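Local coordinates for protein aldehyde dehydrogenase (Trypanosoma brucei, PDB 5MYP) that probably oxidises aldehydes to the corresponding carboxylic acids with NAD+ as electron acceptor, at residues G332-G337 against T350-I355; V265-S270 against L371-Y376; D55-A60 against A160-K165; R65-D70 against N128-L133. All coordinates share one frame; numbering follows the deposited sequence.

Contact 1 (G332-G337 against T350-I355); sequences GKVAVG and TILTNI. Unlike the reference sequence in segment 350-355: N354 (reference Asp).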
loop_
_atom_site.group_PDB
_atom_site.type_symbol
_atom_site.label_atom_id
_atom_site.label_comp_id
_atom_site.label_asym_id
_atom_site.label_seq_id
_atom_site.Cartn_x
_atom_site.Cartn_y
_atom_site.Cartn_z
ATOM N N GLY A 332 16.230 -5.557 35.510
ATOM C CA GLY A 332 15.286 -5.833 36.593
ATOM C C GLY A 332 15.722 -6.979 37.489
ATOM O O GLY A 332 16.831 -7.501 37.353
ATOM N N LYS A 333 14.841 -7.358 38.409
ATOM C CA LYS A 333 15.060 -8.497 39.296
ATOM C C LYS A 333 14.692 -9.782 38.558
ATOM O O LYS A 333 13.575 -9.899 38.055
ATOM C CB LYS A 333 14.190 -8.358 40.551
ATOM C CG LYS A 333 14.425 -9.417 41.622
ATOM C CD LYS A 333 13.505 -9.201 42.815
ATOM C CE LYS A 333 13.956 -9.988 44.040
ATOM N NZ LYS A 333 13.934 -11.461 43.823
ATOM N N VAL A 334 15.616 -10.740 38.503
ATOM C CA VAL A 334 15.312 -12.067 37.956
ATOM C C VAL A 334 14.397 -12.780 38.952
ATOM O O VAL A 334 14.863 -13.334 39.948
ATOM C CB VAL A 334 16.588 -12.902 37.682
ATOM C CG1 VAL A 334 16.230 -14.323 37.249
ATOM C CG2 VAL A 334 17.447 -12.228 36.620
ATOM N N ALA A 335 13.090 -12.720 38.690
ATOM C CA ALA A 335 12.084 -13.364 39.537
ATOM C C ALA A 335 11.988 -14.861 39.253
ATOM O O ALA A 335 11.820 -15.657 40.179
ATOM C CB ALA A 335 10.725 -12.706 39.343
ATOM N N VAL A 336 12.061 -15.229 37.973
ATOM C CA VAL A 336 12.031 -16.629 37.540
ATOM C C VAL A 336 13.109 -16.846 36.479
ATOM O O VAL A 336 13.246 -16.041 35.559
ATOM C CB VAL A 336 10.654 -17.018 36.950
ATOM C CG1 VAL A 336 10.639 -18.475 36.484
ATOM C CG2 VAL A 336 9.546 -16.782 37.968
ATOM N N GLY A 337 13.881 -17.916 36.632
ATOM C CA GLY A 337 14.796 -18.377 35.592
ATOM C C GLY A 337 16.176 -17.741 35.608
ATOM O O GLY A 337 16.835 -17.707 36.643
ATOM N N THR A 350 12.990 -16.246 31.094
ATOM C CA THR A 350 13.368 -15.500 32.281
ATOM C C THR A 350 12.383 -14.360 32.496
ATOM O O THR A 350 12.182 -13.538 31.600
ATOM C CB THR A 350 14.797 -14.957 32.128
ATOM O OG1 THR A 350 15.707 -16.061 31.992
ATOM C CG2 THR A 350 15.206 -14.096 33.322
ATOM N N ILE A 351 11.767 -14.335 33.677
ATOM C CA ILE A 351 10.785 -13.316 34.045
ATOM C C ILE A 351 11.476 -12.254 34.894
ATOM O O ILE A 351 12.053 -12.572 35.943
ATOM C CB ILE A 351 9.605 -13.914 34.845
ATOM C CG1 ILE A 351 8.978 -15.101 34.089
ATOM C CG2 ILE A 351 8.559 -12.841 35.144
ATOM C CD1 ILE A 351 7.911 -15.834 34.866
ATOM N N LEU A 352 11.422 -11.002 34.435
ATOM C CA LEU A 352 11.995 -9.874 35.164
ATOM C C LEU A 352 10.886 -9.065 35.819
ATOM O O LEU A 352 9.869 -8.780 35.182
ATOM C CB LEU A 352 12.791 -8.958 34.231
ATOM C CG LEU A 352 13.998 -9.503 33.478
ATOM C CD1 LEU A 352 14.642 -8.369 32.696
ATOM C CD2 LEU A 352 15.006 -10.150 34.417
ATOM N N THR A 353 11.092 -8.691 37.082
ATOM C CA THR A 353 10.203 -7.776 37.800
ATOM C C THR A 353 11.004 -6.551 38.250
ATOM O O THR A 353 12.226 -6.506 38.074
ATOM C CB THR A 353 9.572 -8.458 39.026
ATOM O OG1 THR A 353 10.606 -8.929 39.896
ATOM C CG2 THR A 353 8.695 -9.628 38.600
ATOM N N ASN A 354 10.309 -5.562 38.812
ATOM C CA ASN A 354 10.935 -4.326 39.305
ATOM C C ASN A 354 11.795 -3.686 38.216
ATOM O O ASN A 354 12.968 -3.376 38.424
ATOM C CB ASN A 354 11.762 -4.601 40.573
ATOM C CG ASN A 354 10.951 -5.259 41.676
ATOM O OD1 ASN A 354 9.722 -5.265 41.647
ATOM N ND2 ASN A 354 11.642 -5.814 42.660
ATOM N N ILE A 355 11.188 -3.505 37.048
ATOM C CA ILE A 355 11.894 -3.028 35.862
ATOM C C ILE A 355 12.123 -1.523 35.933
ATOM O O ILE A 355 11.285 -0.783 36.444
ATOM C CB ILE A 355 11.135 -3.420 34.555
ATOM C CG1 ILE A 355 11.651 -4.757 34.027
ATOM C CG2 ILE A 355 11.298 -2.407 33.430
ATOM C CD1 ILE A 355 11.316 -5.930 34.907
#

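Contact 2 (V265-S270 against L371-Y376); sequences VVVEKS and LPVLTY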
loop_
_atom_site.group_PDB
_atom_site.type_symbol
_atom_site.label_atom_id
_atom_site.label_comp_id
_atom_site.label_asym_id
_atom_site.label_seq_id
_atom_site.Cartn_x
_atom_site.Cartn_y
_atom_site.Cartn_z
ATOM N N VAL A 265 4.906 -7.925 29.731
ATOM C CA VAL A 265 3.583 -8.016 30.356
ATOM C C VAL A 265 3.292 -6.744 31.159
ATOM O O VAL A 265 4.176 -6.212 31.836
ATOM C CB VAL A 265 3.487 -9.249 31.291
ATOM C CG1 VAL A 265 2.135 -9.305 31.994
ATOM C CG2 VAL A 265 3.727 -10.539 30.516
ATOM N N VAL A 266 2.053 -6.258 31.056
ATOM C CA VAL A 266 1.530 -5.206 31.926
ATOM C C VAL A 266 0.368 -5.834 32.690
ATOM O O VAL A 266 -0.702 -6.070 32.120
ATOM C CB VAL A 266 1.059 -3.962 31.140
ATOM C CG1 VAL A 266 0.711 -2.826 32.099
ATOM C CG2 VAL A 266 2.128 -3.515 30.150
ATOM N N VAL A 267 0.588 -6.118 33.974
ATOM C CA VAL A 267 -0.378 -6.868 34.790
ATOM C C VAL A 267 -0.993 -5.957 35.856
ATOM O O VAL A 267 -0.313 -5.086 36.397
ATOM C CB VAL A 267 0.249 -8.144 35.419
ATOM C CG1 VAL A 267 1.450 -7.825 36.302
ATOM C CG2 VAL A 267 -0.793 -8.951 36.189
ATOM N N GLU A 268 -2.276 -6.152 36.151
ATOM C CA GLU A 268 -2.937 -5.368 37.194
ATOM C C GLU A 268 -2.210 -5.636 38.519
ATOM O O GLU A 268 -1.876 -6.783 38.826
ATOM C CB GLU A 268 -4.430 -5.712 37.281
ATOM C CG GLU A 268 -5.292 -4.672 37.997
ATOM C CD GLU A 268 -5.274 -4.785 39.518
ATOM O OE1 GLU A 268 -4.984 -5.877 40.055
ATOM O OE2 GLU A 268 -5.562 -3.774 40.188
ATOM N N LYS A 269 -1.959 -4.562 39.266
ATOM C CA LYS A 269 -1.091 -4.561 40.464
ATOM C C LYS A 269 -1.313 -5.752 41.414
ATOM O O LYS A 269 -0.357 -6.400 41.844
ATOM C CB LYS A 269 -1.292 -3.243 41.223
ATOM C CG LYS A 269 -0.278 -2.936 42.316
ATOM C CD LYS A 269 -0.628 -1.633 43.030
ATOM C CE LYS A 269 -1.976 -1.706 43.745
ATOM N NZ LYS A 269 -2.132 -0.700 44.833
ATOM N N SER A 270 -2.578 -6.036 41.715
ATOM C CA SER A 270 -2.944 -7.107 42.644
ATOM C C SER A 270 -2.704 -8.530 42.114
ATOM O O SER A 270 -2.651 -9.471 42.911
ATOM C CB SER A 270 -4.408 -6.958 43.086
ATOM O OG SER A 270 -5.308 -7.400 42.084
ATOM N N LEU A 371 11.246 -11.854 29.640
ATOM C CA LEU A 371 9.886 -11.334 29.775
ATOM C C LEU A 371 9.790 -10.358 30.959
ATOM O O LEU A 371 9.604 -10.780 32.107
ATOM C CB LEU A 371 8.888 -12.486 29.956
ATOM C CG LEU A 371 7.397 -12.139 29.860
ATOM C CD1 LEU A 371 6.995 -11.805 28.428
ATOM C CD2 LEU A 371 6.543 -13.292 30.379
ATOM N N PRO A 372 9.930 -9.046 30.689
ATOM C CA PRO A 372 9.642 -8.032 31.704
ATOM C C PRO A 372 8.179 -8.038 32.133
ATOM O O PRO A 372 7.291 -8.216 31.295
ATOM C CB PRO A 372 9.972 -6.718 30.989
ATOM C CG PRO A 372 10.967 -7.096 29.954
ATOM C CD PRO A 372 10.507 -8.439 29.476
ATOM N N VAL A 373 7.948 -7.848 33.430
ATOM C CA VAL A 373 6.611 -7.749 33.997
ATOM C C VAL A 373 6.482 -6.381 34.664
ATOM O O VAL A 373 7.179 -6.087 35.643
ATOM C CB VAL A 373 6.347 -8.880 35.015
ATOM C CG1 VAL A 373 4.996 -8.706 35.702
ATOM C CG2 VAL A 373 6.419 -10.239 34.328
ATOM N N LEU A 374 5.602 -5.549 34.111
ATOM C CA LEU A 374 5.280 -4.232 34.657
ATOM C C LEU A 374 3.879 -4.283 35.249
ATOM O O LEU A 374 3.089 -5.152 34.889
ATOM C CB LEU A 374 5.347 -3.163 33.560
ATOM C CG LEU A 374 6.738 -2.761 33.051
ATOM C CD1 LEU A 374 7.386 -3.857 32.211
ATOM C CD2 LEU A 374 6.645 -1.468 32.256
ATOM N N THR A 375 3.578 -3.363 36.165
ATOM C CA THR A 375 2.248 -3.297 36.776
ATOM C C THR A 375 1.508 -2.032 36.375
ATOM O O THR A 375 2.120 -1.047 35.968
ATOM C CB THR A 375 2.300 -3.401 38.317
ATOM O OG1 THR A 375 3.097 -2.341 38.856
ATOM C CG2 THR A 375 2.878 -4.739 38.741
ATOM N N TYR A 376 0.181 -2.095 36.471
ATOM C CA TYR A 376 -0.691 -0.942 36.276
ATOM C C TYR A 376 -1.753 -0.906 37.380
ATOM O O TYR A 376 -2.075 -1.939 37.970
ATOM C CB TYR A 376 -1.351 -0.993 34.886
ATOM C CG TYR A 376 -2.594 -1.862 34.782
ATOM C CD1 TYR A 376 -3.852 -1.355 35.116
ATOM C CD2 TYR A 376 -2.519 -3.181 34.329
ATOM C CE1 TYR A 376 -4.993 -2.140 35.027
ATOM C CE2 TYR A 376 -3.656 -3.970 34.226
ATOM C CZ TYR A 376 -4.889 -3.444 34.576
ATOM O OH TYR A 376 -6.021 -4.213 34.479
#

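Contact 3 (D55-A60 against A160-K165); sequences DEFCKA and AELLTK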
loop_
_atom_site.group_PDB
_atom_site.type_symbol
_atom_site.label_atom_id
_atom_site.label_comp_id
_atom_site.label_asym_id
_atom_site.label_seq_id
_atom_site.Cartn_x
_atom_site.Cartn_y
_atom_site.Cartn_z
ATOM N N ASP A 55 10.237 -34.175 6.160
ATOM C CA ASP A 55 11.236 -34.723 7.088
ATOM C C ASP A 55 12.576 -34.003 7.000
ATOM O O ASP A 55 13.135 -33.614 8.025
ATOM C CB ASP A 55 11.448 -36.223 6.857
ATOM C CG ASP A 55 10.233 -37.065 7.249
ATOM O OD1 ASP A 55 9.304 -36.558 7.912
ATOM O OD2 ASP A 55 10.214 -38.258 6.889
ATOM N N GLU A 56 13.075 -33.825 5.779
ATOM C CA GLU A 56 14.364 -33.159 5.554
ATOM C C GLU A 56 14.329 -31.659 5.886
ATOM O O GLU A 56 15.322 -31.115 6.374
ATOM C CB GLU A 56 14.842 -33.376 4.115
ATOM C CG GLU A 56 16.356 -33.294 3.961
ATOM C CD GLU A 56 16.833 -33.621 2.556
ATOM O OE1 GLU A 56 15.996 -33.988 1.708
ATOM O OE2 GLU A 56 18.051 -33.507 2.299
ATOM N N PHE A 57 13.199 -31.000 5.625
ATOM C CA PHE A 57 13.022 -29.580 6.013
ATOM C C PHE A 57 13.048 -29.399 7.538
ATOM O O PHE A 57 13.694 -28.479 8.038
ATOM C CB PHE A 57 11.731 -28.967 5.440
ATOM C CG PHE A 57 11.878 -28.407 4.048
ATOM C CD1 PHE A 57 12.851 -27.451 3.757
ATOM C CD2 PHE A 57 11.016 -28.810 3.032
ATOM C CE1 PHE A 57 12.982 -26.932 2.474
ATOM C CE2 PHE A 57 11.137 -28.290 1.748
ATOM C CZ PHE A 57 12.120 -27.348 1.474
ATOM N N CYS A 58 12.354 -30.279 8.261
ATOM C CA CYS A 58 12.391 -30.268 9.731
ATOM C C CYS A 58 13.811 -30.471 10.268
ATOM O O CYS A 58 14.206 -29.818 11.236
ATOM C CB CYS A 58 11.442 -31.316 10.320
ATOM S SG CYS A 58 9.695 -30.928 10.083
ATOM N N LYS A 59 14.573 -31.358 9.624
ATOM C CA LYS A 59 15.978 -31.590 9.987
ATOM C C LYS A 59 16.872 -30.379 9.703
ATOM O O LYS A 59 17.740 -30.049 10.512
ATOM C CB LYS A 59 16.529 -32.823 9.258
ATOM C CG LYS A 59 15.926 -34.136 9.733
ATOM C CD LYS A 59 16.635 -34.660 10.973
ATOM C CE LYS A 59 17.923 -35.398 10.615
ATOM N NZ LYS A 59 18.580 -36.025 11.798
ATOM N N ALA A 60 16.665 -29.733 8.554
ATOM C CA ALA A 60 17.427 -28.526 8.195
ATOM C C ALA A 60 17.100 -27.366 9.138
ATOM O O ALA A 60 18.000 -26.639 9.586
ATOM C CB ALA A 60 17.146 -28.122 6.754
ATOM N N ALA A 160 18.268 -22.718 3.724
ATOM C CA ALA A 160 18.543 -22.054 2.444
ATOM C C ALA A 160 19.157 -23.012 1.423
ATOM O O ALA A 160 18.775 -22.994 0.257
ATOM C CB ALA A 160 19.461 -20.859 2.652
ATOM N N GLU A 161 20.101 -23.841 1.867
ATOM C CA GLU A 161 20.728 -24.844 0.998
ATOM C C GLU A 161 19.695 -25.852 0.484
ATOM O O GLU A 161 19.608 -26.101 -0.719
ATOM C CB GLU A 161 21.843 -25.585 1.742
ATOM C CG GLU A 161 22.652 -26.544 0.867
ATOM C CD GLU A 161 23.626 -27.400 1.659
ATOM O OE1 GLU A 161 23.280 -27.844 2.773
ATOM O OE2 GLU A 161 24.736 -27.652 1.155
ATOM N N LEU A 162 18.922 -26.424 1.404
ATOM C CA LEU A 162 17.913 -27.429 1.049
ATOM C C LEU A 162 16.844 -26.872 0.102
ATOM O O LEU A 162 16.499 -27.510 -0.891
ATOM C CB LEU A 162 17.248 -28.003 2.307
ATOM C CG LEU A 162 16.250 -29.151 2.101
ATOM C CD1 LEU A 162 16.892 -30.328 1.377
ATOM C CD2 LEU A 162 15.670 -29.598 3.432
ATOM N N LEU A 163 16.321 -25.691 0.418
ATOM C CA LEU A 163 15.314 -25.043 -0.430
ATOM C C LEU A 163 15.868 -24.723 -1.815
ATOM O O LEU A 163 15.181 -24.906 -2.816
ATOM C CB LEU A 163 14.796 -23.758 0.226
ATOM C CG LEU A 163 13.685 -22.995 -0.509
ATOM C CD1 LEU A 163 12.430 -23.849 -0.673
ATOM C CD2 LEU A 163 13.378 -21.707 0.225
ATOM N N THR A 164 17.104 -24.235 -1.865
ATOM C CA THR A 164 17.773 -23.928 -3.134
ATOM C C THR A 164 17.970 -25.195 -3.978
ATOM O O THR A 164 17.760 -25.163 -5.184
ATOM C CB THR A 164 19.113 -23.200 -2.894
ATOM O OG1 THR A 164 18.853 -21.955 -2.220
ATOM C CG2 THR A 164 19.845 -22.918 -4.199
ATOM N N LYS A 165 18.338 -26.300 -3.339
ATOM C CA LYS A 165 18.459 -27.596 -4.019
ATOM C C LYS A 165 17.101 -28.100 -4.545
ATOM O O LYS A 165 16.998 -28.521 -5.699
ATOM C CB LYS A 165 19.079 -28.641 -3.078
ATOM C CG LYS A 165 19.291 -30.014 -3.717
ATOM C CD LYS A 165 19.777 -31.065 -2.731
ATOM C CE LYS A 165 19.451 -32.466 -3.238
ATOM N NZ LYS A 165 20.185 -33.547 -2.518
#

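Contact 4 (R65-D70 against N128-L133); sequences RRRHRD and NYPLLL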
loop_
_atom_site.group_PDB
_atom_site.type_symbol
_atom_site.label_atom_id
_atom_site.label_comp_id
_atom_site.label_asym_id
_atom_site.label_seq_id
_atom_site.Cartn_x
_atom_site.Cartn_y
_atom_site.Cartn_z
ATOM N N ARG A 65 18.001 -23.813 13.777
ATOM C CA ARG A 65 17.320 -23.215 14.941
ATOM C C ARG A 65 17.353 -24.050 16.228
ATOM O O ARG A 65 17.028 -23.529 17.298
ATOM C CB ARG A 65 15.856 -22.941 14.586
ATOM C CG ARG A 65 15.655 -21.999 13.404
ATOM C CD ARG A 65 15.698 -20.534 13.819
ATOM N NE ARG A 65 16.961 -20.170 14.450
ATOM C CZ ARG A 65 17.140 -20.096 15.764
ATOM N NH1 ARG A 65 18.320 -19.776 16.248
ATOM N NH2 ARG A 65 16.143 -20.349 16.595
ATOM N N ARG A 66 17.757 -25.319 16.131
ATOM C CA ARG A 66 17.550 -26.317 17.212
ATOM C C ARG A 66 16.074 -26.414 17.640
ATOM O O ARG A 66 15.757 -26.678 18.809
ATOM C CB ARG A 66 18.470 -26.072 18.413
ATOM C CG ARG A 66 18.726 -27.329 19.246
ATOM C CD ARG A 66 19.768 -27.092 20.317
ATOM N NE ARG A 66 19.319 -26.095 21.290
ATOM C CZ ARG A 66 20.106 -25.290 22.007
ATOM N NH1 ARG A 66 21.431 -25.321 21.888
ATOM N NH2 ARG A 66 19.548 -24.431 22.855
ATOM N N ARG A 67 15.182 -26.199 16.674
ATOM C CA ARG A 67 13.750 -26.249 16.896
ATOM C C ARG A 67 13.299 -27.694 16.691
ATOM O O ARG A 67 13.718 -28.347 15.729
ATOM C CB ARG A 67 13.061 -25.289 15.922
ATOM C CG ARG A 67 11.561 -25.170 16.094
ATOM C CD ARG A 67 11.080 -23.722 16.032
ATOM N NE ARG A 67 11.666 -22.904 14.968
ATOM C CZ ARG A 67 11.352 -22.996 13.681
ATOM N NH1 ARG A 67 10.485 -23.906 13.268
ATOM N NH2 ARG A 67 11.926 -22.187 12.801
ATOM N N HIS A 68 12.469 -28.194 17.607
ATOM C CA HIS A 68 11.974 -29.579 17.547
ATOM C C HIS A 68 11.055 -29.767 16.337
ATOM O O HIS A 68 10.328 -28.843 15.960
ATOM C CB HIS A 68 11.223 -29.932 18.839
ATOM C CG HIS A 68 10.986 -31.399 19.031
ATOM N ND1 HIS A 68 9.942 -32.073 18.434
ATOM C CD2 HIS A 68 11.644 -32.316 19.780
ATOM C CE1 HIS A 68 9.979 -33.345 18.789
ATOM N NE2 HIS A 68 10.999 -33.518 19.609
ATOM N N ARG A 69 11.112 -30.958 15.737
ATOM C CA ARG A 69 10.312 -31.312 14.553
ATOM C C ARG A 69 8.832 -30.945 14.684
ATOM O O ARG A 69 8.243 -30.364 13.773
ATOM C CB ARG A 69 10.437 -32.811 14.267
ATOM C CG ARG A 69 9.388 -33.359 13.316
ATOM C CD ARG A 69 9.547 -34.851 13.129
ATOM N NE ARG A 69 8.377 -35.421 12.469
ATOM C CZ ARG A 69 8.215 -35.547 11.151
ATOM N NH1 ARG A 69 9.157 -35.155 10.295
ATOM N NH2 ARG A 69 7.092 -36.085 10.681
ATOM N N ASP A 70 8.243 -31.323 15.813
ATOM C CA ASP A 70 6.832 -31.045 16.101
ATOM C C ASP A 70 6.525 -29.547 16.177
ATOM O O ASP A 70 5.458 -29.117 15.740
ATOM C CB ASP A 70 6.400 -31.728 17.410
ATOM C CG ASP A 70 6.435 -33.255 17.325
ATOM O OD1 ASP A 70 6.645 -33.812 16.225
ATOM O OD2 ASP A 70 6.259 -33.898 18.378
ATOM N N ASN A 128 14.237 -16.697 11.316
ATOM C CA ASN A 128 13.597 -17.266 12.518
ATOM C C ASN A 128 12.569 -18.365 12.206
ATOM O O ASN A 128 12.479 -19.356 12.936
ATOM C CB ASN A 128 13.013 -16.160 13.422
ATOM C CG ASN A 128 11.840 -15.427 12.797
ATOM O OD1 ASN A 128 11.772 -15.263 11.583
ATOM N ND2 ASN A 128 10.914 -14.973 13.632
ATOM N N TYR A 129 11.803 -18.183 11.129
ATOM C CA TYR A 129 10.965 -19.242 10.554
ATOM C C TYR A 129 11.290 -19.261 9.063
ATOM O O TYR A 129 10.565 -18.684 8.254
ATOM C CB TYR A 129 9.484 -18.991 10.832
ATOM C CG TYR A 129 9.173 -19.020 12.310
ATOM C CD1 TYR A 129 8.860 -20.216 12.961
ATOM C CD2 TYR A 129 9.226 -17.856 13.065
ATOM C CE1 TYR A 129 8.594 -20.240 14.322
ATOM C CE2 TYR A 129 8.962 -17.868 14.426
ATOM C CZ TYR A 129 8.645 -19.056 15.054
ATOM O OH TYR A 129 8.384 -19.058 16.409
ATOM N N PRO A 130 12.419 -19.901 8.705
ATOM C CA PRO A 130 13.032 -19.692 7.395
ATOM C C PRO A 130 12.320 -20.339 6.210
ATOM O O PRO A 130 12.601 -19.954 5.075
ATOM C CB PRO A 130 14.439 -20.271 7.573
ATOM C CG PRO A 130 14.275 -21.330 8.608
ATOM C CD PRO A 130 13.190 -20.859 9.525
ATOM N N LEU A 131 11.430 -21.304 6.454
ATOM C CA LEU A 131 10.627 -21.892 5.381
ATOM C C LEU A 131 9.309 -21.134 5.222
ATOM O O LEU A 131 8.959 -20.722 4.117
ATOM C CB LEU A 131 10.365 -23.378 5.646
ATOM C CG LEU A 131 9.781 -24.176 4.474
ATOM C CD1 LEU A 131 10.741 -24.190 3.293
ATOM C CD2 LEU A 131 9.423 -25.591 4.913
ATOM N N LEU A 132 8.589 -20.951 6.328
ATOM C CA LEU A 132 7.309 -20.231 6.325
ATOM C C LEU A 132 7.424 -18.837 5.712
ATOM O O LEU A 132 6.649 -18.478 4.828
ATOM C CB LEU A 132 6.764 -20.099 7.750
ATOM C CG LEU A 132 5.403 -19.414 7.922
ATOM C CD1 LEU A 132 4.300 -20.301 7.376
ATOM C CD2 LEU A 132 5.157 -19.064 9.384
ATOM N N LEU A 133 8.402 -18.067 6.177
ATOM C CA LEU A 133 8.481 -16.647 5.829
ATOM C C LEU A 133 9.189 -16.356 4.502
ATOM O O LEU A 133 9.356 -15.190 4.136
ATOM C CB LEU A 133 9.097 -15.858 6.993
ATOM C CG LEU A 133 8.312 -15.985 8.307
ATOM C CD1 LEU A 133 8.997 -15.205 9.418
ATOM C CD2 LEU A 133 6.864 -15.534 8.160
#

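Contact 1 (G332-G337 against T350-I355)
A335 and V336 both turn their N-H groups to one carbonyl, that of I351, and this sharing makes a classic beta bulge between two antiparallel strands. A335 N lies 2.9 Å from I351 O, whereas V336 N reaches the same I351 O at 3.3 Å in a weak bond. I351 N in turn donates to V336 O. Beyond the bulge, K333 and T353 form an ordinary hydrogen-bonded pair, with K333 N 2.8 Å from T353 O and T353 N giving a bond back to K333 O.

The extra residue is A335, whose helical backbone angles (-79/-40) swing its CB toward the partner strand; a plain methyl suffices there, 3.8 Å from T353 CG2. Valine and isoleucine, branched at CB, suit extended backbone: V336 and I351 lie side by side, with V336 CG2 3.6 Å from I351 CD1. On the opposite face V334 CG2 meets L352 CD2 at 3.9 Å. K333 stands beside T353, but its aliphatic chain runs on past N354, so that the ammonium group ends clear of the partner strand. G332, with no side chain, can bring its CA within 3.5 Å of T353 O, and G337 takes a positive phi that glycine accepts easily.

Farther out, T350 OG1 is held by A348 O and G338 N. Strand 346-353 pairs along its other edge with strand 370-376, and helix 272-287 covers the face carrying V336 and I351, touching them through R283, A280 and L279.

Contact 2 (V265-S270 against L371-Y376)
The Y376 ring folds back over the backbone of E268 on the neighbouring parallel strand, with E268 CA 3.8 Å from the ring centroid and 29° off its normal, a CH-pi contact over the face. A chi1 of 83° puts CG between the backbone N and the carbonyl carbon, and this swings the ring across to E268 instead of out from the sheet. The two side chains cross at about a right angle; E268 CB and CG pass by the phenol end, and CB lies 3.6 Å from Y376 OH. A flat aromatic suits this place because its face can lie on E268 CA. Separately, V266 CG1 packs against Y376 CB and CD2. The carboxylate bends off to S270, whose N and OG both donate to E268 OE1.

On the other face V267 CG1 lies 3.7 Å from V373 CG1, and the V265 and L371 side chains cross at a slant, CG2 to CD2 3.9 Å. Backbone bonds such as L374 N to V265 O, 2.8 Å, fix the parallel register.

Helix 272-287 covers the V265 and V267 side, helix 379-387 that of V266, L374 and Y376. With strands 229-232 and 346-353 flanking the pair, this is the alpha/beta sheet of the aldehyde dehydrogenase catalytic domain.

Contact 3 (D55-A60 against A160-K165)
L162 drives its CD2 methyl into the surface of helix 54-65, between the backbone of E56 and the side chains of F57 and A60. This is the tight part of the contact: CD2 of L162 comes within 3.3 Å of E56 O, 3.6 Å of F57 CD1 and 3.9 Å of A60 CB. With CG trans to the backbone N (chi1 -175°), the leucine stretches straight out from its own helix and bridges segment axes whose closest approach is 9.9 Å. A small alanine is apt at position 60 because it lets the leucine tip settle close to the helix. The F57 ring, met obliquely by that methyl, carries on to L163, with F57 CZ 4.1 Å from L163 CD1. Leucines and a phenylalanine fit this buried side, where carbon meets carbon apart from E56 O, already bonded to A60 N.

The solvent side is looser and less certain, since E56 has two conformers. In the one described its carboxylate lies against L162 CD1, CD 3.5 Å away, with CB and CG beside CD2. K165 NZ stays 5.3 Å from E56 OE2, too far for a salt bridge.

The helices run roughly antiparallel, at 151°. Helix 157-170 links parallel strands 147-151 and 176-178, a beta-alpha-beta crossover consistent with the family's Rossmann-like NAD-binding domain; helix 132-143 meets L163, and helix 69-95 packs against C58.

Contact 4 (R65-D70 against N128-L133)
R67, in one of two modelled conformers, lays a guanidinium face over Y129 CD1, with NH2 3.6 Å from that carbon. CD1 is offset toward the rim of the guanidinium, and with planes 37° apart this is not a parallel stack. NH2 of R67 also makes a weak, bent bond (128°) to N128 O at 2.9 Å, while P130 CD meets the guanidinium at its edge, 3.8 Å from NH2. Arginine suits a buried site here because its N-H groups have partners: E76 takes NH1 in a salt bridge and N254 OD1 takes NE. In the conformer described, R65 CD lies 3.5 Å from N128 O.

N128 opens the N-Y-P sequence of the family's active-site loop. Its CB points away from 65-70, and its side chain, about 5 Å from that of C259, the predicted catalytic cysteine, has Q257 as its main polar partner; in relatives this asparagine helps to form the oxyanion hole. Y129 OH is bonded to T258 OG1, next to C259 in the chain.

On the other side, H68 ND1 accepts from D70 N and so caps the N terminus of helix 69-95, while its ring stacks on Y477 of the second subunit.

The four contacts fall into two groups. Contacts 1 and 2 share one sheet, their centres 11 Å apart: strand 346-353 is probably hydrogen-bonded to strand 370-376, with T350 O 2.7 Å from L371 N, and I351 CG2 packs on V373 CG2. Contacts 3 and 4 form the other group, their centres also 11 Å apart, joined by the salt bridge of D55 OD1 with R69 NH1 and by F57 against L131. The groups do not touch; the centres of contacts 1 and 4 lie 28 Å apart. Contact 4 comes nearest the predicted active site: the N128 side chain is about 5 Å from that of C259 and about 9 Å from that of E223.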